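Local coordinates for protein glycosyl transferase (Staphylococcus aureus, PDB 5TZJ) that belongs to glycosyl transferase family 2 and holds uridine-diphosphate-N-acetylglucosamine in a pocket of its sheet-containing domain, beside a helical linker domain, at residues K73-A78 against V87-S92; K155-A160 against Q179-K184; I245-L250 against D290-S295; G261-V266 against D310-V315. All coordinates share one frame; numbering follows the deposited sequence.

Contact 1. Residues K73-A78 against V87-S92; sequences KPRNVA and VLFVDS. With UD1 (uridine-diphosphate-N-acetylglucosamine), chain C.
The guanidinium of R75 and the carboxylate of D91 lie almost in one plane, 17° apart, and meet along the guanidinium edge. The O3' hydroxyl of UD1 also sits at that edge. The F89 ring is turned steeply against the guanidinium and approaches it obliquely. Its contact is with the aliphatic part of R75: CD1 of F89 lies 3.9 Å from CD of R75. Outside the two segments, F169 makes a cation-pi contact with R75.

NH2 of R75 donates to OD1 of D91 at 2.8 Å, with an N-H...O angle of 165°. OD1 uses its syn lone pair and lies in the guanidinium plane; the bond is nearly straight. A water closes a second path: NE of R75 donates to it, and it donates to OD1. The R75 chain is extended from CG to NE, which carries the guanidinium past F89 to the sugar. There NH2 donates to O4' of UD1 at 2.8 Å and weakly to O3'. NH1 adds a weak bond to O4' and a salt bridge to E177. O3' in turn donates to OD2 of D91 at 2.6 Å.

S92 serves the ribose. Its backbone N donates to O3B of UD1 at 2.8 Å, and its OG bonds O2' at 2.9 Å. D91 and S92 begin a D-S-D sequence one residue after strand 86-89, consistent with the Asp-X-Asp signature of this family. O3' is shared unequally by the coplanar pair: D91 accepts its hydrogen at short range and R75 adds a weak bond. The salt bridge probably helps to hold both groups in place.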
# COMPACT_ATOMS: atom_id res chain seq x y z
N LYS A 73 2.43 12.42 -7.73
CA LYS A 73 2.61 13.87 -7.83
C LYS A 73 1.29 14.64 -7.65
O LYS A 73 1.26 15.58 -6.83
CB LYS A 73 3.30 14.24 -9.14
CG LYS A 73 3.51 15.77 -9.19
CD LYS A 73 4.45 16.21 -10.32
CE LYS A 73 4.88 17.67 -10.13
NZ LYS A 73 5.69 18.06 -11.35
N PRO A 74 0.17 14.27 -8.30
CA PRO A 74 -1.07 15.01 -8.01
C PRO A 74 -1.49 14.91 -6.56
O PRO A 74 -2.07 15.89 -6.05
CB PRO A 74 -2.11 14.39 -8.96
CG PRO A 74 -1.46 13.32 -9.70
CD PRO A 74 0.03 13.37 -9.46
N ARG A 75 -1.23 13.78 -5.86
CA ARG A 75 -1.65 13.76 -4.46
C ARG A 75 -0.75 14.66 -3.62
O ARG A 75 -1.24 15.35 -2.70
CB ARG A 75 -1.72 12.34 -3.87
CG ARG A 75 -2.71 11.34 -4.52
CD ARG A 75 -2.51 9.91 -3.90
NE ARG A 75 -3.47 8.91 -4.38
CZ ARG A 75 -3.13 7.66 -4.68
NH1 ARG A 75 -1.85 7.31 -4.55
NH2 ARG A 75 -4.03 6.78 -5.09
N ASN A 76 0.55 14.69 -3.94
CA ASN A 76 1.49 15.60 -3.26
C ASN A 76 1.11 17.06 -3.46
O ASN A 76 1.15 17.85 -2.50
CB ASN A 76 2.90 15.37 -3.81
CG ASN A 76 3.49 14.04 -3.35
OD1 ASN A 76 3.00 13.45 -2.38
ND2 ASN A 76 4.56 13.58 -4.01
N VAL A 77 0.77 17.46 -4.69
CA VAL A 77 0.32 18.83 -4.93
C VAL A 77 -0.91 19.13 -4.10
O VAL A 77 -1.02 20.19 -3.46
CB VAL A 77 0.05 19.04 -6.43
CG1 VAL A 77 -0.54 20.44 -6.71
CG2 VAL A 77 1.30 18.70 -7.25
N ALA A 78 -1.85 18.17 -4.06
CA ALA A 78 -3.07 18.36 -3.28
C ALA A 78 -2.77 18.43 -1.80
O ALA A 78 -3.40 19.21 -1.06
CB ALA A 78 -4.06 17.22 -3.54
N VAL A 87 -6.65 14.32 6.27
CA VAL A 87 -6.89 14.08 4.86
C VAL A 87 -7.46 12.69 4.63
O VAL A 87 -7.17 11.72 5.36
CB VAL A 87 -5.63 14.29 3.98
CG1 VAL A 87 -5.13 15.74 4.09
CG2 VAL A 87 -4.54 13.31 4.32
N LEU A 88 -8.27 12.59 3.58
CA LEU A 88 -8.76 11.32 3.05
C LEU A 88 -8.45 11.29 1.57
O LEU A 88 -8.86 12.19 0.84
CB LEU A 88 -10.26 11.16 3.27
CG LEU A 88 -10.93 10.00 2.53
CD1 LEU A 88 -10.40 8.62 2.98
CD2 LEU A 88 -12.48 10.11 2.76
N PHE A 89 -7.73 10.26 1.14
CA PHE A 89 -7.44 10.06 -0.27
C PHE A 89 -8.49 9.15 -0.90
O PHE A 89 -8.71 8.03 -0.43
CB PHE A 89 -6.04 9.45 -0.47
CG PHE A 89 -4.93 10.30 0.06
CD1 PHE A 89 -4.37 11.34 -0.74
CD2 PHE A 89 -4.47 10.14 1.35
CE1 PHE A 89 -3.34 12.14 -0.24
CE2 PHE A 89 -3.44 10.93 1.85
CZ PHE A 89 -2.87 11.93 1.05
N VAL A 90 -9.13 9.62 -1.96
CA VAL A 90 -10.07 8.80 -2.70
C VAL A 90 -9.69 8.85 -4.17
O VAL A 90 -9.55 9.94 -4.74
CB VAL A 90 -11.52 9.30 -2.55
CG1 VAL A 90 -12.46 8.28 -3.22
CG2 VAL A 90 -11.82 9.51 -1.10
N ASP A 91 -9.61 7.68 -4.79
CA ASP A 91 -9.30 7.62 -6.20
C ASP A 91 -10.52 7.91 -7.06
O ASP A 91 -11.68 7.72 -6.64
CB ASP A 91 -8.71 6.27 -6.55
CG ASP A 91 -7.34 6.11 -5.96
OD1 ASP A 91 -6.72 7.16 -5.61
OD2 ASP A 91 -6.90 4.95 -5.87
N SER A 92 -10.24 8.42 -8.27
CA SER A 92 -11.27 9.05 -9.08
C SER A 92 -12.37 8.08 -9.50
O SER A 92 -13.49 8.52 -9.80
CB SER A 92 -10.62 9.70 -10.30
OG SER A 92 -9.99 8.74 -11.11
C1' UD1 C . -4.70 1.11 -6.69
C2' UD1 C . -4.76 1.86 -5.37
C3' UD1 C . -4.41 3.28 -5.66
C4' UD1 C . -2.95 3.30 -5.97
C5' UD1 C . -2.76 2.62 -7.33
C6' UD1 C . -1.31 2.57 -7.69
C7' UD1 C . -6.34 0.64 -3.84
C8' UD1 C . -5.23 -0.36 -3.56
N2' UD1 C . -6.11 1.73 -4.75
O1' UD1 C . -5.71 1.63 -7.48
O3' UD1 C . -4.78 4.18 -4.58
O4' UD1 C . -2.48 4.63 -5.99
O5' UD1 C . -3.32 1.24 -7.29
O6' UD1 C . -0.55 2.18 -6.57
O7' UD1 C . -7.40 0.53 -3.34
N1 UD1 C . -3.98 8.81 -11.63
C2 UD1 C . -3.23 10.09 -11.79
N3 UD1 C . -2.15 10.22 -12.82
C4 UD1 C . -1.85 9.07 -13.66
C5 UD1 C . -2.59 7.78 -13.49
C6 UD1 C . -3.65 7.66 -12.46
O2 UD1 C . -3.49 11.00 -11.10
O4 UD1 C . -1.00 9.17 -14.49
C1B UD1 C . -4.96 8.71 -10.59
C2B UD1 C . -6.36 8.01 -11.03
O2' UD1 C . -7.21 9.01 -11.70
C3B UD1 C . -6.85 7.52 -9.89
C4B UD1 C . -5.63 7.18 -9.01
O4B UD1 C . -4.44 7.93 -9.64
O3B UD1 C . -7.62 8.57 -9.13
C5B UD1 C . -5.29 5.80 -8.97
O5B UD1 C . -5.02 5.34 -10.26
PA UD1 C . -5.82 3.98 -10.74
O1A UD1 C . -5.67 3.78 -12.23
O2A UD1 C . -7.28 4.07 -10.33
O3A UD1 C . -5.08 2.77 -9.87
PB UD1 C . -5.77 1.47 -9.12
O1B UD1 C . -7.23 1.25 -9.49
O2B UD1 C . -4.93 0.34 -9.70
O HOH W 1 -6.30 9.40 -3.87

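Contact 2. Residues K155-A160 against Q179-K184; sequences KIYRTA and QLFTMK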
# COMPACT_ATOMS: atom_id res chain seq x y z
N LYS A 155 -7.33 5.88 3.22
CA LYS A 155 -7.46 5.95 4.66
C LYS A 155 -7.48 7.42 5.05
O LYS A 155 -7.24 8.31 4.22
CB LYS A 155 -6.30 5.23 5.37
CG LYS A 155 -6.06 3.77 4.86
CD LYS A 155 -4.69 3.24 5.33
CE LYS A 155 -4.58 1.70 5.12
NZ LYS A 155 -4.72 1.35 3.69
N ILE A 156 -7.75 7.67 6.32
CA ILE A 156 -7.74 9.01 6.87
C ILE A 156 -6.46 9.21 7.66
O ILE A 156 -6.12 8.39 8.54
CB ILE A 156 -8.99 9.24 7.74
CG1 ILE A 156 -10.23 9.14 6.84
CG2 ILE A 156 -8.95 10.62 8.46
CD1 ILE A 156 -11.55 9.37 7.60
N TYR A 157 -5.75 10.31 7.36
CA TYR A 157 -4.48 10.62 8.00
C TYR A 157 -4.53 12.02 8.60
O TYR A 157 -5.03 12.95 7.96
CB TYR A 157 -3.33 10.59 7.04
CG TYR A 157 -3.21 9.34 6.20
CD1 TYR A 157 -2.18 8.43 6.46
CD2 TYR A 157 -4.08 9.07 5.13
CE1 TYR A 157 -2.02 7.29 5.70
CE2 TYR A 157 -3.92 7.91 4.35
CZ TYR A 157 -2.87 7.04 4.63
OH TYR A 157 -2.65 5.90 3.89
N ARG A 158 -3.96 12.18 9.80
CA ARG A 158 -3.88 13.52 10.37
C ARG A 158 -2.92 14.34 9.53
O ARG A 158 -1.81 13.89 9.25
CB ARG A 158 -3.40 13.48 11.82
CG ARG A 158 -3.41 14.87 12.51
CD ARG A 158 -2.83 14.74 13.91
NE ARG A 158 -3.67 13.88 14.74
CZ ARG A 158 -4.74 14.31 15.43
NH1 ARG A 158 -5.09 15.59 15.37
NH2 ARG A 158 -5.46 13.46 16.17
N THR A 159 -3.36 15.54 9.11
CA THR A 159 -2.56 16.31 8.16
C THR A 159 -1.20 16.68 8.75
O THR A 159 -0.17 16.57 8.07
CB THR A 159 -3.35 17.56 7.72
OG1 THR A 159 -4.63 17.15 7.21
CG2 THR A 159 -2.58 18.36 6.64
N ALA A 160 -1.15 17.07 10.03
CA ALA A 160 0.13 17.37 10.67
C ALA A 160 1.03 16.15 10.79
O ALA A 160 2.26 16.29 10.83
CB ALA A 160 -0.10 17.99 12.05
N GLN A 179 2.93 2.29 -0.86
CA GLN A 179 3.38 1.41 0.22
C GLN A 179 4.32 2.16 1.15
O GLN A 179 4.21 2.04 2.37
CB GLN A 179 4.07 0.18 -0.36
CG GLN A 179 3.04 -0.72 -1.10
CD GLN A 179 3.62 -2.08 -1.44
OE1 GLN A 179 4.48 -2.62 -0.71
NE2 GLN A 179 3.15 -2.65 -2.53
N LEU A 180 5.23 2.97 0.58
CA LEU A 180 6.18 3.72 1.40
C LEU A 180 5.46 4.81 2.18
O LEU A 180 5.69 4.99 3.38
CB LEU A 180 7.28 4.30 0.49
CG LEU A 180 8.38 5.21 1.10
CD1 LEU A 180 9.10 4.44 2.21
CD2 LEU A 180 9.37 5.75 0.03
N PHE A 181 4.55 5.52 1.51
CA PHE A 181 3.78 6.59 2.14
C PHE A 181 3.04 6.09 3.37
O PHE A 181 3.14 6.67 4.46
CB PHE A 181 2.79 7.14 1.12
CG PHE A 181 1.84 8.23 1.69
CD1 PHE A 181 2.23 9.57 1.63
CD2 PHE A 181 0.62 7.90 2.22
CE1 PHE A 181 1.39 10.59 2.14
CE2 PHE A 181 -0.26 8.92 2.76
CZ PHE A 181 0.14 10.26 2.70
N THR A 182 2.30 5.00 3.23
CA THR A 182 1.50 4.53 4.35
C THR A 182 2.38 3.87 5.42
O THR A 182 2.09 4.00 6.60
CB THR A 182 0.43 3.57 3.84
OG1 THR A 182 -0.51 4.32 3.03
CG2 THR A 182 -0.30 2.87 5.04
N MET A 183 3.48 3.21 5.02
CA MET A 183 4.37 2.64 6.04
C MET A 183 4.99 3.75 6.88
O MET A 183 5.09 3.62 8.11
CB MET A 183 5.46 1.77 5.40
CG MET A 183 5.04 0.36 5.11
SD MET A 183 4.59 -0.65 6.57
CE MET A 183 5.92 -0.22 7.71
N LYS A 184 5.42 4.83 6.23
CA LYS A 184 5.89 6.02 6.95
C LYS A 184 4.81 6.55 7.89
O LYS A 184 5.09 6.90 9.04
CB LYS A 184 6.30 7.13 5.96
CG LYS A 184 7.69 6.98 5.31
CD LYS A 184 7.94 8.09 4.24
CE LYS A 184 9.33 8.00 3.57
NZ LYS A 184 9.59 9.01 2.47
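Y157 and F181 make the close part of this contact. The edge of F181 points at one face of Y157, with CE2 of F181 3.7 Å from CZ of Y157 and set toward the rim of the ring. The ring centroids are 5.3 Å apart and the planes stand at 70°, a T-shaped pair. The chi1 of F181 (176°) turns CG away from the backbone N, bringing the ring edge to Y157.

The tyrosine hydroxyl is held at the same time. OH of Y157 donates to OG1 of T182 at 2.8 Å, and OG1 lies near the plane of the tyrosine ring. OG1 also bonds the carbonyl of L151. It therefore links the phenol to a neighbouring loop, and the buried hydroxyl of Y157 has a partner.

The other side is looser. K155 only brushes T182, with CD of the lysine 4.4 Å from CG2 of the threonine. The lysine amine is engaged elsewhere, by S152 O and T150 OG1. Its side chain comes within about 7 Å of UD1, at the nearest atoms.

F181 reaches further partners. It stacks on F169, and its ring meets that of F89 at nearly a right angle. Strand 156-158 runs antiparallel to both 86-89 and 115-122, its neighbours in the mixed sheet. The contact thus lays helix 177-188 against that sheet through a cluster of aromatic rings. This is consistent with the layered alpha/beta packing of the GT-A fold of family 2 glycosyl transferases.

Contact 3. Residues I245-L250 against D290-S295; sequences ILAEFL and DALVMS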
# COMPACT_ATOMS: atom_id res chain seq x y z
N ILE A 245 8.76 -5.72 12.83
CA ILE A 245 7.97 -5.06 11.77
C ILE A 245 8.53 -5.37 10.38
O ILE A 245 7.78 -5.68 9.43
CB ILE A 245 7.88 -3.55 12.05
CG1 ILE A 245 7.02 -3.33 13.30
CG2 ILE A 245 7.36 -2.73 10.80
CD1 ILE A 245 7.36 -1.98 13.95
N LEU A 246 9.84 -5.26 10.20
CA LEU A 246 10.42 -5.64 8.91
C LEU A 246 10.07 -7.08 8.53
O LEU A 246 9.67 -7.34 7.38
CB LEU A 246 11.92 -5.46 8.96
CG LEU A 246 12.72 -5.56 7.66
CD1 LEU A 246 12.08 -4.75 6.48
CD2 LEU A 246 14.14 -4.98 7.94
N ALA A 247 10.18 -8.03 9.48
CA ALA A 247 9.80 -9.40 9.18
C ALA A 247 8.35 -9.49 8.72
O ALA A 247 8.05 -10.17 7.74
CB ALA A 247 10.03 -10.33 10.40
N GLU A 248 7.43 -8.80 9.40
CA GLU A 248 6.03 -8.84 8.98
C GLU A 248 5.86 -8.25 7.59
O GLU A 248 5.02 -8.74 6.80
CB GLU A 248 5.10 -8.07 9.94
CG GLU A 248 4.79 -8.80 11.22
CD GLU A 248 4.38 -10.28 11.02
OE1 GLU A 248 3.52 -10.59 10.12
OE2 GLU A 248 4.93 -11.11 11.78
N PHE A 249 6.56 -7.15 7.32
CA PHE A 249 6.51 -6.58 5.98
C PHE A 249 7.02 -7.59 4.95
O PHE A 249 6.46 -7.70 3.85
CB PHE A 249 7.32 -5.27 5.87
CG PHE A 249 7.27 -4.68 4.48
CD1 PHE A 249 6.10 -4.09 4.01
CD2 PHE A 249 8.31 -4.89 3.59
CE1 PHE A 249 6.00 -3.60 2.69
CE2 PHE A 249 8.22 -4.39 2.27
CZ PHE A 249 7.07 -3.76 1.84
N LEU A 250 8.06 -8.33 5.30
CA LEU A 250 8.59 -9.33 4.36
C LEU A 250 7.60 -10.48 4.16
O LEU A 250 7.44 -10.97 3.04
CB LEU A 250 9.95 -9.83 4.85
CG LEU A 250 11.09 -8.79 4.84
CD1 LEU A 250 12.35 -9.35 5.57
CD2 LEU A 250 11.46 -8.40 3.39
N ASP A 290 15.92 -12.81 9.12
CA ASP A 290 15.38 -13.96 8.39
C ASP A 290 14.79 -14.97 9.36
O ASP A 290 13.80 -15.65 9.04
CB ASP A 290 16.47 -14.62 7.56
CG ASP A 290 17.01 -13.73 6.42
OD1 ASP A 290 16.65 -12.52 6.39
OD2 ASP A 290 17.87 -14.23 5.61
N ALA A 291 15.38 -15.07 10.55
CA ALA A 291 14.93 -15.99 11.59
C ALA A 291 13.54 -15.63 12.08
O ALA A 291 12.86 -16.49 12.67
CB ALA A 291 15.91 -15.97 12.79
N LEU A 292 13.09 -14.41 11.82
CA LEU A 292 11.75 -14.02 12.26
C LEU A 292 10.67 -14.13 11.20
O LEU A 292 9.50 -13.94 11.55
CB LEU A 292 11.73 -12.56 12.76
CG LEU A 292 12.82 -12.10 13.72
CD1 LEU A 292 12.64 -10.57 13.94
CD2 LEU A 292 12.75 -12.88 14.99
N VAL A 293 11.02 -14.32 9.91
CA VAL A 293 9.99 -14.42 8.85
C VAL A 293 9.45 -15.86 8.82
O VAL A 293 10.05 -16.75 9.41
CB VAL A 293 10.55 -14.04 7.47
CG1 VAL A 293 11.16 -12.64 7.55
CG2 VAL A 293 11.62 -15.07 7.01
N MET A 294 8.36 -16.08 8.07
CA MET A 294 7.86 -17.44 7.83
C MET A 294 8.99 -18.35 7.32
O MET A 294 9.72 -17.99 6.40
CB MET A 294 6.72 -17.43 6.82
CG MET A 294 5.42 -16.90 7.44
SD MET A 294 4.05 -17.00 6.24
CE MET A 294 4.55 -15.82 4.98
N SER A 295 9.14 -19.53 7.94
CA SER A 295 10.27 -20.36 7.57
C SER A 295 10.37 -20.65 6.07
O SER A 295 11.47 -20.78 5.53
CB SER A 295 10.19 -21.68 8.39
OG SER A 295 8.91 -22.21 8.15
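A247 and L250 of helix 239-256 pack on L292 and V293 in the helical TarS linker domain. The second pair lies in the loop that joins helix 271-282 to helix 298-305. This is helix-to-loop packing, wholly apolar between the two segments. The backbones come close, with CA of A247 5.0 Å from CA of V293. The small side chain of A247 probably allows this close approach.

The loop begins with a helix-like turn over 290-292, in which V293 N donates to D290 O at 3.2 Å. V293 then takes an extended conformation and the chain turns away. CB of A247 faces the bend. It lies 3.7 Å from CB of L292 and 3.8 Å from the carbonyl O of L292. The branch of L292 continues past the alanine along the helix, where it meets D243 and Q244. L292 is partly exposed, while the other three residues are buried.

Polar bonds outside the apolar patch probably help to hold the loop. M294 N bonds OD1 of N251, one residue beyond the helix segment. V293 O accepts from R298, and D290 forms a salt bridge with R305. L301 of helix 298-305 also touches V293, so the valine is held between two helices.

A247 and L250 are one turn apart on the same face of their helix. V293 meets both with a single methyl. Its CG1 stands beside the backbone N (chi1 -55°), turned to the helix. It lies 3.8 Å from CB of A247 and 4.0 Å from CD1 of L250.

Contact 4. Residues G261-V266 against D310-V315; sequences GFSLKV and DNYRTV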
# COMPACT_ATOMS: atom_id res chain seq x y z
N GLY A 261 6.58 -16.08 -6.67
CA GLY A 261 6.54 -16.87 -7.89
C GLY A 261 7.20 -16.24 -9.11
O GLY A 261 7.05 -16.78 -10.20
N PHE A 262 7.94 -15.13 -8.97
CA PHE A 262 8.42 -14.44 -10.19
C PHE A 262 9.35 -15.35 -11.01
O PHE A 262 9.36 -15.27 -12.25
CB PHE A 262 9.13 -13.10 -9.83
CG PHE A 262 10.59 -13.26 -9.51
CD1 PHE A 262 11.55 -13.28 -10.52
CD2 PHE A 262 11.01 -13.48 -8.18
CE1 PHE A 262 12.89 -13.47 -10.22
CE2 PHE A 262 12.32 -13.66 -7.87
CZ PHE A 262 13.29 -13.67 -8.89
N SER A 263 10.10 -16.24 -10.36
CA SER A 263 10.99 -17.14 -11.09
C SER A 263 10.24 -18.23 -11.85
O SER A 263 10.81 -18.85 -12.77
CB SER A 263 12.06 -17.72 -10.14
OG SER A 263 11.62 -18.72 -9.20
N LEU A 264 8.95 -18.43 -11.55
CA LEU A 264 8.13 -19.35 -12.35
C LEU A 264 7.46 -18.63 -13.52
O LEU A 264 7.15 -19.27 -14.53
CB LEU A 264 7.03 -19.99 -11.50
CG LEU A 264 7.63 -20.59 -10.20
CD1 LEU A 264 6.57 -21.14 -9.26
CD2 LEU A 264 8.51 -21.69 -10.67
N LYS A 265 7.19 -17.34 -13.37
CA LYS A 265 6.35 -16.61 -14.33
C LYS A 265 7.13 -15.72 -15.31
O LYS A 265 6.70 -15.55 -16.45
CB LYS A 265 5.34 -15.70 -13.60
CG LYS A 265 4.52 -16.37 -12.51
CD LYS A 265 4.29 -15.37 -11.36
CE LYS A 265 3.24 -15.86 -10.40
NZ LYS A 265 2.02 -16.11 -11.17
N VAL A 266 8.22 -15.10 -14.86
CA VAL A 266 8.99 -14.17 -15.68
C VAL A 266 9.81 -14.94 -16.71
O VAL A 266 10.38 -16.01 -16.41
CB VAL A 266 9.88 -13.32 -14.75
CG1 VAL A 266 10.84 -12.40 -15.55
CG2 VAL A 266 9.00 -12.45 -13.81
N ASP A 310 19.60 -19.09 -10.01
CA ASP A 310 19.46 -20.50 -10.27
C ASP A 310 18.97 -21.24 -9.02
O ASP A 310 18.04 -22.04 -9.11
CB ASP A 310 20.80 -21.07 -10.73
CG ASP A 310 21.10 -20.72 -12.20
OD1 ASP A 310 20.19 -20.24 -12.93
OD2 ASP A 310 22.24 -20.95 -12.61
N ASN A 311 19.55 -20.93 -7.86
CA ASN A 311 19.06 -21.51 -6.59
C ASN A 311 17.75 -20.89 -6.13
O ASN A 311 16.88 -21.61 -5.60
CB ASN A 311 20.15 -21.40 -5.51
CG ASN A 311 21.12 -22.63 -5.54
OD1 ASN A 311 20.67 -23.74 -5.70
ND2 ASN A 311 22.44 -22.40 -5.43
N TYR A 312 17.53 -19.59 -6.38
CA TYR A 312 16.21 -19.02 -6.07
C TYR A 312 15.13 -19.76 -6.84
O TYR A 312 14.09 -20.15 -6.29
CB TYR A 312 16.20 -17.51 -6.40
CG TYR A 312 15.01 -16.79 -5.83
CD1 TYR A 312 13.74 -16.92 -6.38
CD2 TYR A 312 15.19 -15.97 -4.71
CE1 TYR A 312 12.59 -16.22 -5.77
CE2 TYR A 312 14.09 -15.26 -4.13
CZ TYR A 312 12.83 -15.38 -4.67
OH TYR A 312 11.80 -14.67 -4.00
N ARG A 313 15.37 -19.97 -8.14
CA ARG A 313 14.38 -20.63 -9.00
C ARG A 313 14.16 -22.08 -8.62
O ARG A 313 13.04 -22.58 -8.68
CB ARG A 313 14.81 -20.53 -10.46
CG ARG A 313 13.80 -21.11 -11.45
CD ARG A 313 14.39 -21.18 -12.86
NE ARG A 313 14.87 -19.91 -13.30
CZ ARG A 313 16.14 -19.62 -13.61
NH1 ARG A 313 17.08 -20.56 -13.56
NH2 ARG A 313 16.45 -18.40 -14.03
N THR A 314 15.25 -22.81 -8.30
CA THR A 314 15.10 -24.16 -7.78
C THR A 314 14.19 -24.19 -6.54
O THR A 314 13.32 -25.06 -6.42
CB THR A 314 16.48 -24.77 -7.48
OG1 THR A 314 17.18 -25.01 -8.72
CG2 THR A 314 16.37 -26.14 -6.70
N VAL A 315 14.37 -23.25 -5.63
CA VAL A 315 13.47 -23.22 -4.46
C VAL A 315 12.01 -23.08 -4.90
O VAL A 315 11.14 -23.85 -4.47
CB VAL A 315 13.88 -22.09 -3.51
CG1 VAL A 315 12.79 -21.83 -2.47
CG2 VAL A 315 15.25 -22.41 -2.82
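S263 and R313 bring their backbones together, with CA atoms 5.3 Å apart. Residues 262-265 form a single short helical turn, whereas 310-315 sit inside the long helix 309-321. G261 is the N-cap of the turn. Its positive phi (80°) suits glycine, and its carbonyl O accepts from L264 N at 2.9 Å. At the other end V266 leaves the helical conformation.

F262 and Y312 are the main aromatic pair. CE2 of F262 comes within 3.3 Å of CE1 of Y312, a close approach. CZ of F262 lies over one face of the Y312 ring, but the planes are 44° apart, so the pairing is oblique.

CB of S263 lies over the centre of one face of the F262 ring. Its OG lies at the edge of the Y312 ring and 3.4 Å from CA of R313. This hydroxyl bonds OE1 of E316, whose OE2 takes the backbone N of G261, so one carboxylate holds both ends of the G261-S263 step. R313 leans past S263, and its bent chain brings NH1 to OD1 of D310 at 3.2 Å in a salt bridge. Its NH2 bonds Q271.

Helix 271-282 covers the aromatic pair: W274 and L278 touch F262, and I275 and L278 touch Y312. L300 of helix 298-305 also packs on Y312. The short turn is thus lodged against helices 309-321 and 271-282.

In the fold
Contacts 1 and 2 belong to the mixed sheet of the glycosyl transferase domain. They use its neighbouring strands 86-89 and 156-158 and touch through F89 and F181. Contacts 3 and 4 lie in the helical linker region, their segments alternating along the chain. Their centres are about 20 Å apart. All four are largely buried, but contact 4 lies farthest from the chain centre and contact 2 nearest. Contact 1 joins a salt bridge to an apolar ring contact and faces UD1. Contact 2, which touches it, is aromatic with one hydroxyl bond. Contact 3 is aliphatic. Contact 4 pairs two rings, with a serine set against an arginine's CA and CB. Q179 and M183 packing on F249 and I245 joins contact 2 to contact 3.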